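Local atomic coordinates of amidohydrolase family protein (Acinetobacter baumannii, PDB entry 4I6K), a protein that probably hydrolyses 2-pyrone-4,6-dicarboxylic acid, as a member of the amidohydrolase family, and holds citric acid in this crystal. Residues Asp63-Thr68 / Ile258-Ala263; Lys97-Val102 / Gln152-Ala157; Gln229-Phe234 / Gln269-Lys274. All coordinates share one frame; numbering follows the deposited sequence.

Contact 1 of 3, residues Asp63-Thr68 / Ile258-Ala263; sequences DEHNFT and ITYEDA
A histidine-carboxylate hydrogen bond, H65 to E261, joins the C-terminal end of helix 55-64 to the first turn of helix 260-270, two helices on the outside of the barrel. H65 NE2 donates to E261 OE2 over 2.8 Å with an N-H...O angle of 162°. The acceptor lies close to the imidazole plane, whereas the donor meets the carboxylate on its anti side, 31° out of the carboxylate plane. E261 arrives by folding back: its chain bends at chi2 (56°), which brings CG alongside the imidazole edge, 4.0 Å from H65 CE1, and turns the carboxylate to NE2. The carboxylate of E64 is close by, with its OE2 4.3 Å from E261 OE2, two like charges that the imidazole N-H, more so if the ring were protonated, would probably ease.

Next to that bond, H65 also meets Y260, H65 CD2 to Y260 CD2 being 3.9 Å. The two rings slide past each other obliquely, neither stacked nor edge-to-face. The hydroxyl of Y260 reaches inward to hydrogen-bond D29 on strand 28-32, and its ring also meets that of H61.

Both helix ends carry a recognised capping motif. N66, with positive phi, is the C-prime residue of a Schellman motif that ends helix 55-64. T259 and D262 form a capping box, in which D262 N donates to T259 OG1 (2.9 Å) and T259 N to D262 OD2 (3.0 Å). Helix end against helix start, with the first and last barrel strands beneath them, is the pattern expected where a (beta/alpha)8 barrel closes on itself.

Contact 2 of 3, residues Lys97-Val102 / Gln152-Ala157; sequences KGIAVV and QVELHA
I99 and E154 face each other from strands 96-100 and 152-156, which are not neighbours in the parallel sheet: strand 119-125 runs between them, and the two backbones stay well apart, with 7.9 Å from I99 CA to E154 CA. The contact is therefore made by side chains on the buried inner side of the barrel, over the intervening strand, and no hydrogen bond spans it.

Van der Waals packing of hydrocarbon against a carboxylate oxygen is its main part. E154 leaves its strand with CG anti to the backbone N (chi1 -175°) and continues fully extended, which carries OE1 straight to the branch point of I99. There OE1 lies 3.1 Å from I99 CG2, 3.3 Å from I99 CG1 and 3.5 Å from I99 CB, so that one oxygen is lodged against both arms of the isoleucine. The first of these distances is tight for a methyl group and an oxygen.

Van der Waals contact between a methyl and an amide side chain is the second part. The far methyl of I99 is set against the Q152 side chain, CD1 lying 3.7 Å from Q152 NE2 and 3.9 Å from Q152 CG. Q152 takes the crowded position at chi1 (68°), between its backbone N and carbonyl carbon, then runs extended and crosses I99 at about a right angle.

Charge pairing belongs to the other oxygen. E154 OE2 forms a salt bridge with K210, while D179 puts a second carboxylate near it, and bound citric acid lies about 7 Å from the E154 side chain. The chemistry suggests that the two oxygens play different parts: OE1 packs on isoleucine carbons, while OE2 joins a charged group, probably part of the surroundings of the ligand pocket.

Contact 3 of 3, residues Gln229-Phe234 / Gln269-Lys274; sequences QAYNIF and QIVFDK
Apolar packing between two successive outer helices of the barrel brings Y231, on helix 222-237, against I270 and V271, where helix 260-270 comes to its end. All three residues are buried, and no hydrogen bond crosses between the segments.

The tyrosine ring does most of the work. One of its faces receives a methyl group in a CH-pi contact: V271 CG2 stands 4.0 Å from the ring centroid, 22° off the normal, displaced toward the CE1-CZ side of the rim, with 3.7 Å to Y231 CE1. The sister methyl of valine reaches beyond the ring, V271 CG1 lying 3.4 Å from Y231 OH. Nearer the backbone, I270 CG2 packs against Y231 CB at 3.8 Å, and the carbonyl oxygen I270 O approaches the ring obliquely, 3.8 Å from Y231 CD2. Y231 extends this far because its CG stands anti to the backbone N (chi1 -180°), which sends the ring away from its own helix and across the end of the other. Its hydroxyl is not left to the valine alone, for it is hydrogen-bonded to E276.

That bond draws in helix 274-289, whose I280 touches both Y231 and V271. Beneath lies strand 243-244, where L243 meets Y231 and F234, while helix 193-201 packs on helix 222-237 through Y195 and L199, which touch A230, I233 and F234.

Overall arrangement
From the N terminus, the chain leaves strand 28-32, passes along helix 55-64 and opens contact 1 at 63-68, which closes only at 258-263, nearly the whole barrel later. Contact 2 is nested inside that loop: 97-102 and 152-157 close a shorter one inside the barrel, over strand 119-125. Contact 3 opens at 229-234, after contact 2 has closed, and ends at 269-274, beyond contact 1, so contacts 1 and 3 cross. Both use helix 260-270, one its start and the other its end, linking it to the helices on either side in the ring. None touches another; the centres lie 19 to 24 Å apart.

Contact 1 of 3, residues Asp63-Thr68 / Ile258-Ala263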
loop_
_atom_site.group_PDB
_atom_site.type_symbol
_atom_site.label_atom_id
_atom_site.label_comp_id
_atom_site.label_asym_id
_atom_site.label_seq_id
_atom_site.Cartn_x
_atom_site.Cartn_y
_atom_site.Cartn_z
ATOM N N ASP A 63 7.481 -9.685 15.276
ATOM C CA ASP A 63 7.919 -10.022 16.631
ATOM C C ASP A 63 9.333 -9.525 16.915
ATOM O O ASP A 63 9.563 -8.830 17.907
ATOM C CB ASP A 63 7.837 -11.528 16.843
ATOM C CG ASP A 63 6.417 -12.029 16.801
ATOM O OD1 ASP A 63 6.206 -13.251 16.649
ATOM O OD2 ASP A 63 5.501 -11.186 16.925
ATOM N N GLU A 64 10.266 -9.855 16.025
ATOM C CA GLU A 64 11.664 -9.462 16.179
ATOM C C GLU A 64 11.876 -7.950 16.269
ATOM O O GLU A 64 12.949 -7.502 16.677
ATOM C CB GLU A 64 12.515 -10.025 15.037
ATOM C CG GLU A 64 12.427 -11.536 14.887
ATOM C CD GLU A 64 13.446 -12.102 13.910
ATOM O OE1 GLU A 64 13.876 -13.258 14.117
ATOM O OE2 GLU A 64 13.815 -11.399 12.942
ATOM N N HIS A 65 10.871 -7.164 15.892
ATOM C CA HIS A 65 11.001 -5.699 15.915
ATOM C C HIS A 65 9.901 -4.994 16.697
ATOM O O HIS A 65 9.686 -3.786 16.551
ATOM C CB HIS A 65 11.064 -5.136 14.498
ATOM C CG HIS A 65 12.258 -5.593 13.722
ATOM N ND1 HIS A 65 13.425 -4.862 13.653
ATOM C CD2 HIS A 65 12.468 -6.708 12.983
ATOM C CE1 HIS A 65 14.299 -5.502 12.897
ATOM N NE2 HIS A 65 13.746 -6.626 12.482
ATOM N N ASN A 66 9.194 -5.755 17.520
ATOM C CA ASN A 66 8.182 -5.169 18.383
ATOM C C ASN A 66 6.973 -4.579 17.647
ATOM O O ASN A 66 6.296 -3.687 18.157
ATOM C CB ASN A 66 8.840 -4.130 19.290
ATOM C CG ASN A 66 9.909 -4.742 20.166
ATOM O OD1 ASN A 66 9.708 -5.815 20.731
ATOM N ND2 ASN A 66 11.059 -4.082 20.266
ATOM N N PHE A 67 6.696 -5.083 16.451
ATOM C CA PHE A 67 5.507 -4.647 15.745
ATOM C C PHE A 67 4.282 -5.367 16.268
ATOM O O PHE A 67 4.288 -6.579 16.459
ATOM C CB PHE A 67 5.656 -4.852 14.244
ATOM C CG PHE A 67 6.359 -3.727 13.562
ATOM C CD1 PHE A 67 7.711 -3.505 13.782
ATOM C CD2 PHE A 67 5.667 -2.875 12.712
ATOM C CE1 PHE A 67 8.372 -2.459 13.153
ATOM C CE2 PHE A 67 6.320 -1.824 12.068
ATOM C CZ PHE A 67 7.680 -1.615 12.294
ATOM N N THR A 68 3.225 -4.614 16.508
ATOM C CA THR A 68 2.043 -5.185 17.092
ATOM C C THR A 68 1.096 -5.666 16.003
ATOM O O THR A 68 0.358 -6.634 16.204
ATOM C CB THR A 68 1.333 -4.162 17.984
ATOM O OG1 THR A 68 1.116 -2.963 17.235
ATOM C CG2 THR A 68 2.192 -3.841 19.206
ATOM N N ILE A 258 17.558 -6.309 -0.329
ATOM C CA ILE A 258 16.721 -5.774 0.746
ATOM C C ILE A 258 16.207 -6.793 1.760
ATOM O O ILE A 258 15.483 -7.726 1.410
ATOM C CB ILE A 258 15.507 -5.010 0.174
ATOM C CG1 ILE A 258 15.969 -3.959 -0.843
ATOM C CG2 ILE A 258 14.726 -4.359 1.314
ATOM C CD1 ILE A 258 16.657 -2.732 -0.199
ATOM N N THR A 259 16.564 -6.583 3.021
ATOM C CA THR A 259 16.022 -7.363 4.122
ATOM C C THR A 259 15.010 -6.526 4.895
ATOM O O THR A 259 14.932 -5.294 4.739
ATOM C CB THR A 259 17.123 -7.764 5.131
ATOM O OG1 THR A 259 17.694 -6.579 5.703
ATOM C CG2 THR A 259 18.216 -8.580 4.452
ATOM N N TYR A 260 14.251 -7.196 5.753
ATOM C CA TYR A 260 13.380 -6.489 6.664
ATOM C C TYR A 260 14.184 -5.440 7.420
ATOM O O TYR A 260 13.767 -4.282 7.526
ATOM C CB TYR A 260 12.714 -7.448 7.634
ATOM C CG TYR A 260 11.408 -6.909 8.135
ATOM C CD1 TYR A 260 10.244 -7.105 7.415
ATOM C CD2 TYR A 260 11.344 -6.182 9.322
ATOM C CE1 TYR A 260 9.040 -6.603 7.862
ATOM C CE2 TYR A 260 10.151 -5.666 9.780
ATOM C CZ TYR A 260 8.998 -5.878 9.046
ATOM O OH TYR A 260 7.801 -5.369 9.497
ATOM N N GLU A 261 15.346 -5.833 7.937
ATOM C CA GLU A 261 16.184 -4.904 8.704
ATOM C C GLU A 261 16.586 -3.686 7.874
ATOM O O GLU A 261 16.633 -2.558 8.378
ATOM C CB GLU A 261 17.425 -5.612 9.247
ATOM C CG GLU A 261 17.105 -6.654 10.306
ATOM C CD GLU A 261 16.133 -7.688 9.798
ATOM O OE1 GLU A 261 16.247 -8.061 8.609
ATOM O OE2 GLU A 261 15.244 -8.117 10.573
ATOM N N ASP A 262 16.875 -3.918 6.599
ATOM C CA ASP A 262 17.198 -2.831 5.675
ATOM C C ASP A 262 16.020 -1.873 5.502
ATOM O O ASP A 262 16.199 -0.655 5.404
ATOM C CB ASP A 262 17.603 -3.397 4.314
ATOM C CG ASP A 262 18.899 -4.173 4.376
ATOM O OD1 ASP A 262 19.720 -3.881 5.278
ATOM O OD2 ASP A 262 19.094 -5.066 3.527
ATOM N N ALA A 263 14.817 -2.437 5.438
ATOM C CA ALA A 263 13.611 -1.631 5.356
ATOM C C ALA A 263 13.473 -0.760 6.604
ATOM O O ALA A 263 13.325 0.458 6.496
ATOM C CB ALA A 263 12.378 -2.517 5.159
#

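Contact 2 of 3, residues Lys97-Val102 / Gln152-Ala157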
loop_
_atom_site.group_PDB
_atom_site.type_symbol
_atom_site.label_atom_id
_atom_site.label_comp_id
_atom_site.label_asym_id
_atom_site.label_seq_id
_atom_site.Cartn_x
_atom_site.Cartn_y
_atom_site.Cartn_z
ATOM N N LYS A 97 -4.802 -7.270 9.236
ATOM C CA LYS A 97 -5.897 -6.975 8.312
ATOM C C LYS A 97 -5.395 -7.043 6.872
ATOM O O LYS A 97 -4.193 -7.118 6.642
ATOM C CB LYS A 97 -6.513 -5.610 8.622
ATOM C CG LYS A 97 -7.385 -5.646 9.872
ATOM C CD LYS A 97 -7.464 -4.307 10.599
ATOM C CE LYS A 97 -8.377 -4.453 11.812
ATOM N NZ LYS A 97 -8.990 -3.171 12.246
ATOM N N GLY A 98 -6.309 -7.004 5.905
ATOM C CA GLY A 98 -5.936 -7.171 4.512
ATOM C C GLY A 98 -6.536 -6.186 3.511
ATOM O O GLY A 98 -7.557 -5.543 3.771
ATOM N N ILE A 99 -5.868 -6.067 2.367
ATOM C CA ILE A 99 -6.368 -5.297 1.233
ATOM C C ILE A 99 -6.498 -6.287 0.095
ATOM O O ILE A 99 -5.516 -6.896 -0.306
ATOM C CB ILE A 99 -5.378 -4.177 0.811
ATOM C CG1 ILE A 99 -5.173 -3.176 1.945
ATOM C CG2 ILE A 99 -5.842 -3.470 -0.480
ATOM C CD1 ILE A 99 -6.415 -2.440 2.329
ATOM N N ALA A 100 -7.708 -6.452 -0.416
ATOM C CA ALA A 100 -7.966 -7.446 -1.448
ATOM C C ALA A 100 -7.879 -6.827 -2.829
ATOM O O ALA A 100 -7.780 -5.600 -2.976
ATOM C CB ALA A 100 -9.357 -8.095 -1.248
ATOM N N VAL A 101 -7.904 -7.697 -3.835
ATOM C CA VAL A 101 -8.051 -7.286 -5.221
ATOM C C VAL A 101 -9.240 -8.063 -5.762
ATOM O O VAL A 101 -9.330 -9.280 -5.579
ATOM C CB VAL A 101 -6.779 -7.581 -6.026
ATOM C CG1 VAL A 101 -6.959 -7.236 -7.514
ATOM C CG2 VAL A 101 -5.606 -6.796 -5.422
ATOM N N VAL A 102 -10.170 -7.345 -6.389
ATOM C CA VAL A 102 -11.424 -7.926 -6.853
ATOM C C VAL A 102 -11.825 -7.300 -8.165
ATOM O O VAL A 102 -11.429 -6.187 -8.459
ATOM C CB VAL A 102 -12.560 -7.648 -5.858
ATOM C CG1 VAL A 102 -12.261 -8.276 -4.506
ATOM C CG2 VAL A 102 -12.751 -6.154 -5.716
ATOM N N GLN A 152 -11.120 1.433 2.466
ATOM C CA GLN A 152 -10.233 2.369 1.792
ATOM C C GLN A 152 -9.992 1.911 0.333
ATOM O O GLN A 152 -10.235 0.740 -0.028
ATOM C CB GLN A 152 -8.909 2.427 2.541
ATOM C CG GLN A 152 -8.113 1.120 2.437
ATOM C CD GLN A 152 -6.762 1.228 3.100
ATOM O OE1 GLN A 152 -6.673 1.340 4.318
ATOM N NE2 GLN A 152 -5.697 1.220 2.298
ATOM N N VAL A 153 -9.530 2.836 -0.504
ATOM C CA VAL A 153 -9.014 2.495 -1.829
ATOM C C VAL A 153 -7.504 2.776 -1.910
ATOM O O VAL A 153 -7.070 3.925 -1.794
ATOM C CB VAL A 153 -9.753 3.249 -2.957
ATOM C CG1 VAL A 153 -9.082 3.005 -4.299
ATOM C CG2 VAL A 153 -11.217 2.836 -3.010
ATOM N N GLU A 154 -6.722 1.713 -2.106
ATOM C CA GLU A 154 -5.259 1.782 -2.172
ATOM C C GLU A 154 -4.783 1.809 -3.622
ATOM O O GLU A 154 -5.258 1.030 -4.457
ATOM C CB GLU A 154 -4.645 0.581 -1.434
ATOM C CG GLU A 154 -3.117 0.591 -1.318
ATOM C CD GLU A 154 -2.563 -0.668 -0.631
ATOM O OE1 GLU A 154 -3.336 -1.623 -0.381
ATOM O OE2 GLU A 154 -1.350 -0.699 -0.337
ATOM N N LEU A 155 -3.850 2.709 -3.928
ATOM C CA LEU A 155 -3.310 2.807 -5.287
ATOM C C LEU A 155 -1.829 2.468 -5.338
ATOM O O LEU A 155 -1.034 2.943 -4.525
ATOM C CB LEU A 155 -3.504 4.215 -5.871
ATOM C CG LEU A 155 -4.883 4.853 -5.682
ATOM C CD1 LEU A 155 -4.952 6.242 -6.330
ATOM C CD2 LEU A 155 -5.964 3.931 -6.217
ATOM N N HIS A 156 -1.469 1.637 -6.301
ATOM C CA HIS A 156 -0.086 1.491 -6.663
ATOM C C HIS A 156 -0.016 1.798 -8.145
ATOM O O HIS A 156 -0.569 1.065 -8.958
ATOM C CB HIS A 156 0.415 0.088 -6.373
ATOM C CG HIS A 156 1.884 -0.069 -6.596
ATOM N ND1 HIS A 156 2.422 -1.085 -7.359
ATOM C CD2 HIS A 156 2.929 0.688 -6.184
ATOM C CE1 HIS A 156 3.736 -0.959 -7.387
ATOM N NE2 HIS A 156 4.070 0.107 -6.680
ATOM N N ALA A 157 0.643 2.902 -8.486
ATOM C CA ALA A 157 0.584 3.413 -9.838
ATOM C C ALA A 157 1.594 4.526 -10.063
ATOM O O ALA A 157 2.003 5.203 -9.121
ATOM C CB ALA A 157 -0.821 3.911 -10.144
#

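Contact 3 of 3, residues Gln229-Phe234 / Gln269-Lys274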
loop_
_atom_site.group_PDB
_atom_site.type_symbol
_atom_site.label_atom_id
_atom_site.label_comp_id
_atom_site.label_asym_id
_atom_site.label_seq_id
_atom_site.Cartn_x
_atom_site.Cartn_y
_atom_site.Cartn_z
ATOM N N GLN A 229 13.305 13.536 0.200
ATOM C CA GLN A 229 12.711 14.741 -0.355
ATOM C C GLN A 229 11.189 14.656 -0.345
ATOM O O GLN A 229 10.497 15.597 0.058
ATOM C CB GLN A 229 13.163 14.929 -1.795
ATOM C CG GLN A 229 14.618 15.295 -1.972
ATOM C CD GLN A 229 14.902 15.726 -3.393
ATOM O OE1 GLN A 229 14.405 16.762 -3.847
ATOM N NE2 GLN A 229 15.684 14.922 -4.116
ATOM N N ALA A 230 10.673 13.528 -0.828
ATOM C CA ALA A 230 9.230 13.308 -0.901
ATOM C C ALA A 230 8.641 13.463 0.489
ATOM O O ALA A 230 7.641 14.144 0.672
ATOM C CB ALA A 230 8.926 11.939 -1.476
ATOM N N TYR A 231 9.287 12.842 1.470
ATOM C CA TYR A 231 8.865 12.975 2.859
ATOM C C TYR A 231 8.792 14.436 3.289
ATOM O O TYR A 231 7.774 14.882 3.833
ATOM C CB TYR A 231 9.794 12.191 3.790
ATOM C CG TYR A 231 9.408 12.275 5.261
ATOM C CD1 TYR A 231 8.263 11.620 5.745
ATOM C CD2 TYR A 231 10.183 13.002 6.167
ATOM C CE1 TYR A 231 7.900 11.687 7.085
ATOM C CE2 TYR A 231 9.824 13.074 7.519
ATOM C CZ TYR A 231 8.683 12.420 7.969
ATOM O OH TYR A 231 8.327 12.481 9.299
ATOM N N ASN A 232 9.866 15.184 3.046
ATOM C CA ASN A 232 9.900 16.594 3.437
ATOM C C ASN A 232 8.773 17.360 2.794
ATOM O O ASN A 232 8.091 18.146 3.453
ATOM C CB ASN A 232 11.227 17.253 3.061
ATOM C CG ASN A 232 12.404 16.676 3.822
ATOM O OD1 ASN A 232 13.551 16.968 3.505
ATOM N ND2 ASN A 232 12.125 15.850 4.825
ATOM N N ILE A 233 8.581 17.147 1.499
ATOM C CA ILE A 233 7.451 17.765 0.806
ATOM C C ILE A 233 6.130 17.457 1.528
ATOM O O ILE A 233 5.400 18.364 1.908
ATOM C CB ILE A 233 7.405 17.315 -0.661
ATOM C CG1 ILE A 233 8.626 17.863 -1.400
ATOM C CG2 ILE A 233 6.125 17.771 -1.345
ATOM C CD1 ILE A 233 8.731 17.395 -2.840
ATOM N N PHE A 234 5.841 16.176 1.745
ATOM C CA PHE A 234 4.644 15.768 2.496
ATOM C C PHE A 234 4.496 16.559 3.796
ATOM O O PHE A 234 3.402 17.011 4.150
ATOM C CB PHE A 234 4.695 14.276 2.835
ATOM C CG PHE A 234 4.850 13.378 1.635
ATOM C CD1 PHE A 234 4.497 13.820 0.366
ATOM C CD2 PHE A 234 5.324 12.073 1.781
ATOM C CE1 PHE A 234 4.622 12.978 -0.741
ATOM C CE2 PHE A 234 5.450 11.225 0.682
ATOM C CZ PHE A 234 5.101 11.684 -0.579
ATOM N N GLN A 269 16.312 6.534 8.756
ATOM C CA GLN A 269 17.027 7.548 8.006
ATOM C C GLN A 269 16.180 8.596 7.339
ATOM O O GLN A 269 16.470 9.769 7.405
ATOM C CB GLN A 269 17.947 6.919 6.992
ATOM C CG GLN A 269 19.272 6.602 7.585
ATOM C CD GLN A 269 20.022 5.589 6.795
ATOM O OE1 GLN A 269 20.773 4.789 7.353
ATOM N NE2 GLN A 269 19.824 5.600 5.484
ATOM N N ILE A 270 15.119 8.161 6.700
ATOM C CA ILE A 270 14.141 9.079 6.138
ATOM C C ILE A 270 13.399 9.845 7.235
ATOM O O ILE A 270 13.250 11.058 7.162
ATOM C CB ILE A 270 13.106 8.334 5.280
ATOM C CG1 ILE A 270 13.775 7.757 4.029
ATOM C CG2 ILE A 270 11.956 9.273 4.899
ATOM C CD1 ILE A 270 13.179 6.444 3.573
ATOM N N VAL A 271 12.921 9.126 8.243
ATOM C CA VAL A 271 12.194 9.749 9.334
ATOM C C VAL A 271 13.049 9.708 10.585
ATOM O O VAL A 271 12.931 8.800 11.413
ATOM C CB VAL A 271 10.854 9.039 9.605
ATOM C CG1 VAL A 271 10.036 9.808 10.647
ATOM C CG2 VAL A 271 10.075 8.892 8.310
ATOM N N PHE A 272 13.915 10.703 10.714
ATOM C CA PHE A 272 14.840 10.772 11.824
ATOM C C PHE A 272 14.169 11.099 13.170
ATOM O O PHE A 272 14.475 10.487 14.199
ATOM C CB PHE A 272 15.936 11.788 11.512
ATOM C CG PHE A 272 17.057 11.760 12.494
ATOM C CD1 PHE A 272 17.693 12.928 12.884
ATOM C CD2 PHE A 272 17.458 10.554 13.059
ATOM C CE1 PHE A 272 18.722 12.892 13.802
ATOM C CE2 PHE A 272 18.484 10.511 13.982
ATOM C CZ PHE A 272 19.117 11.681 14.355
ATOM N N ASP A 273 13.251 12.059 13.156
ATOM C CA ASP A 273 12.605 12.532 14.373
ATOM C C ASP A 273 11.650 11.492 14.966
ATOM O O ASP A 273 10.695 11.053 14.311
ATOM C CB ASP A 273 11.878 13.850 14.095
ATOM C CG ASP A 273 11.066 14.326 15.275
ATOM O OD1 ASP A 273 10.729 13.498 16.147
ATOM O OD2 ASP A 273 10.758 15.531 15.329
ATOM N N LYS A 274 11.915 11.106 16.212
ATOM C CA LYS A 274 11.207 9.995 16.842
ATOM C C LYS A 274 9.750 10.303 17.215
ATOM O O LYS A 274 8.929 9.390 17.327
ATOM C CB LYS A 274 11.976 9.453 18.058
ATOM C CG LYS A 274 11.278 8.243 18.709
ATOM C CD LYS A 274 11.771 7.947 20.131
ATOM C CE LYS A 274 10.788 7.050 20.903
ATOM N NZ LYS A 274 9.550 7.773 21.345
#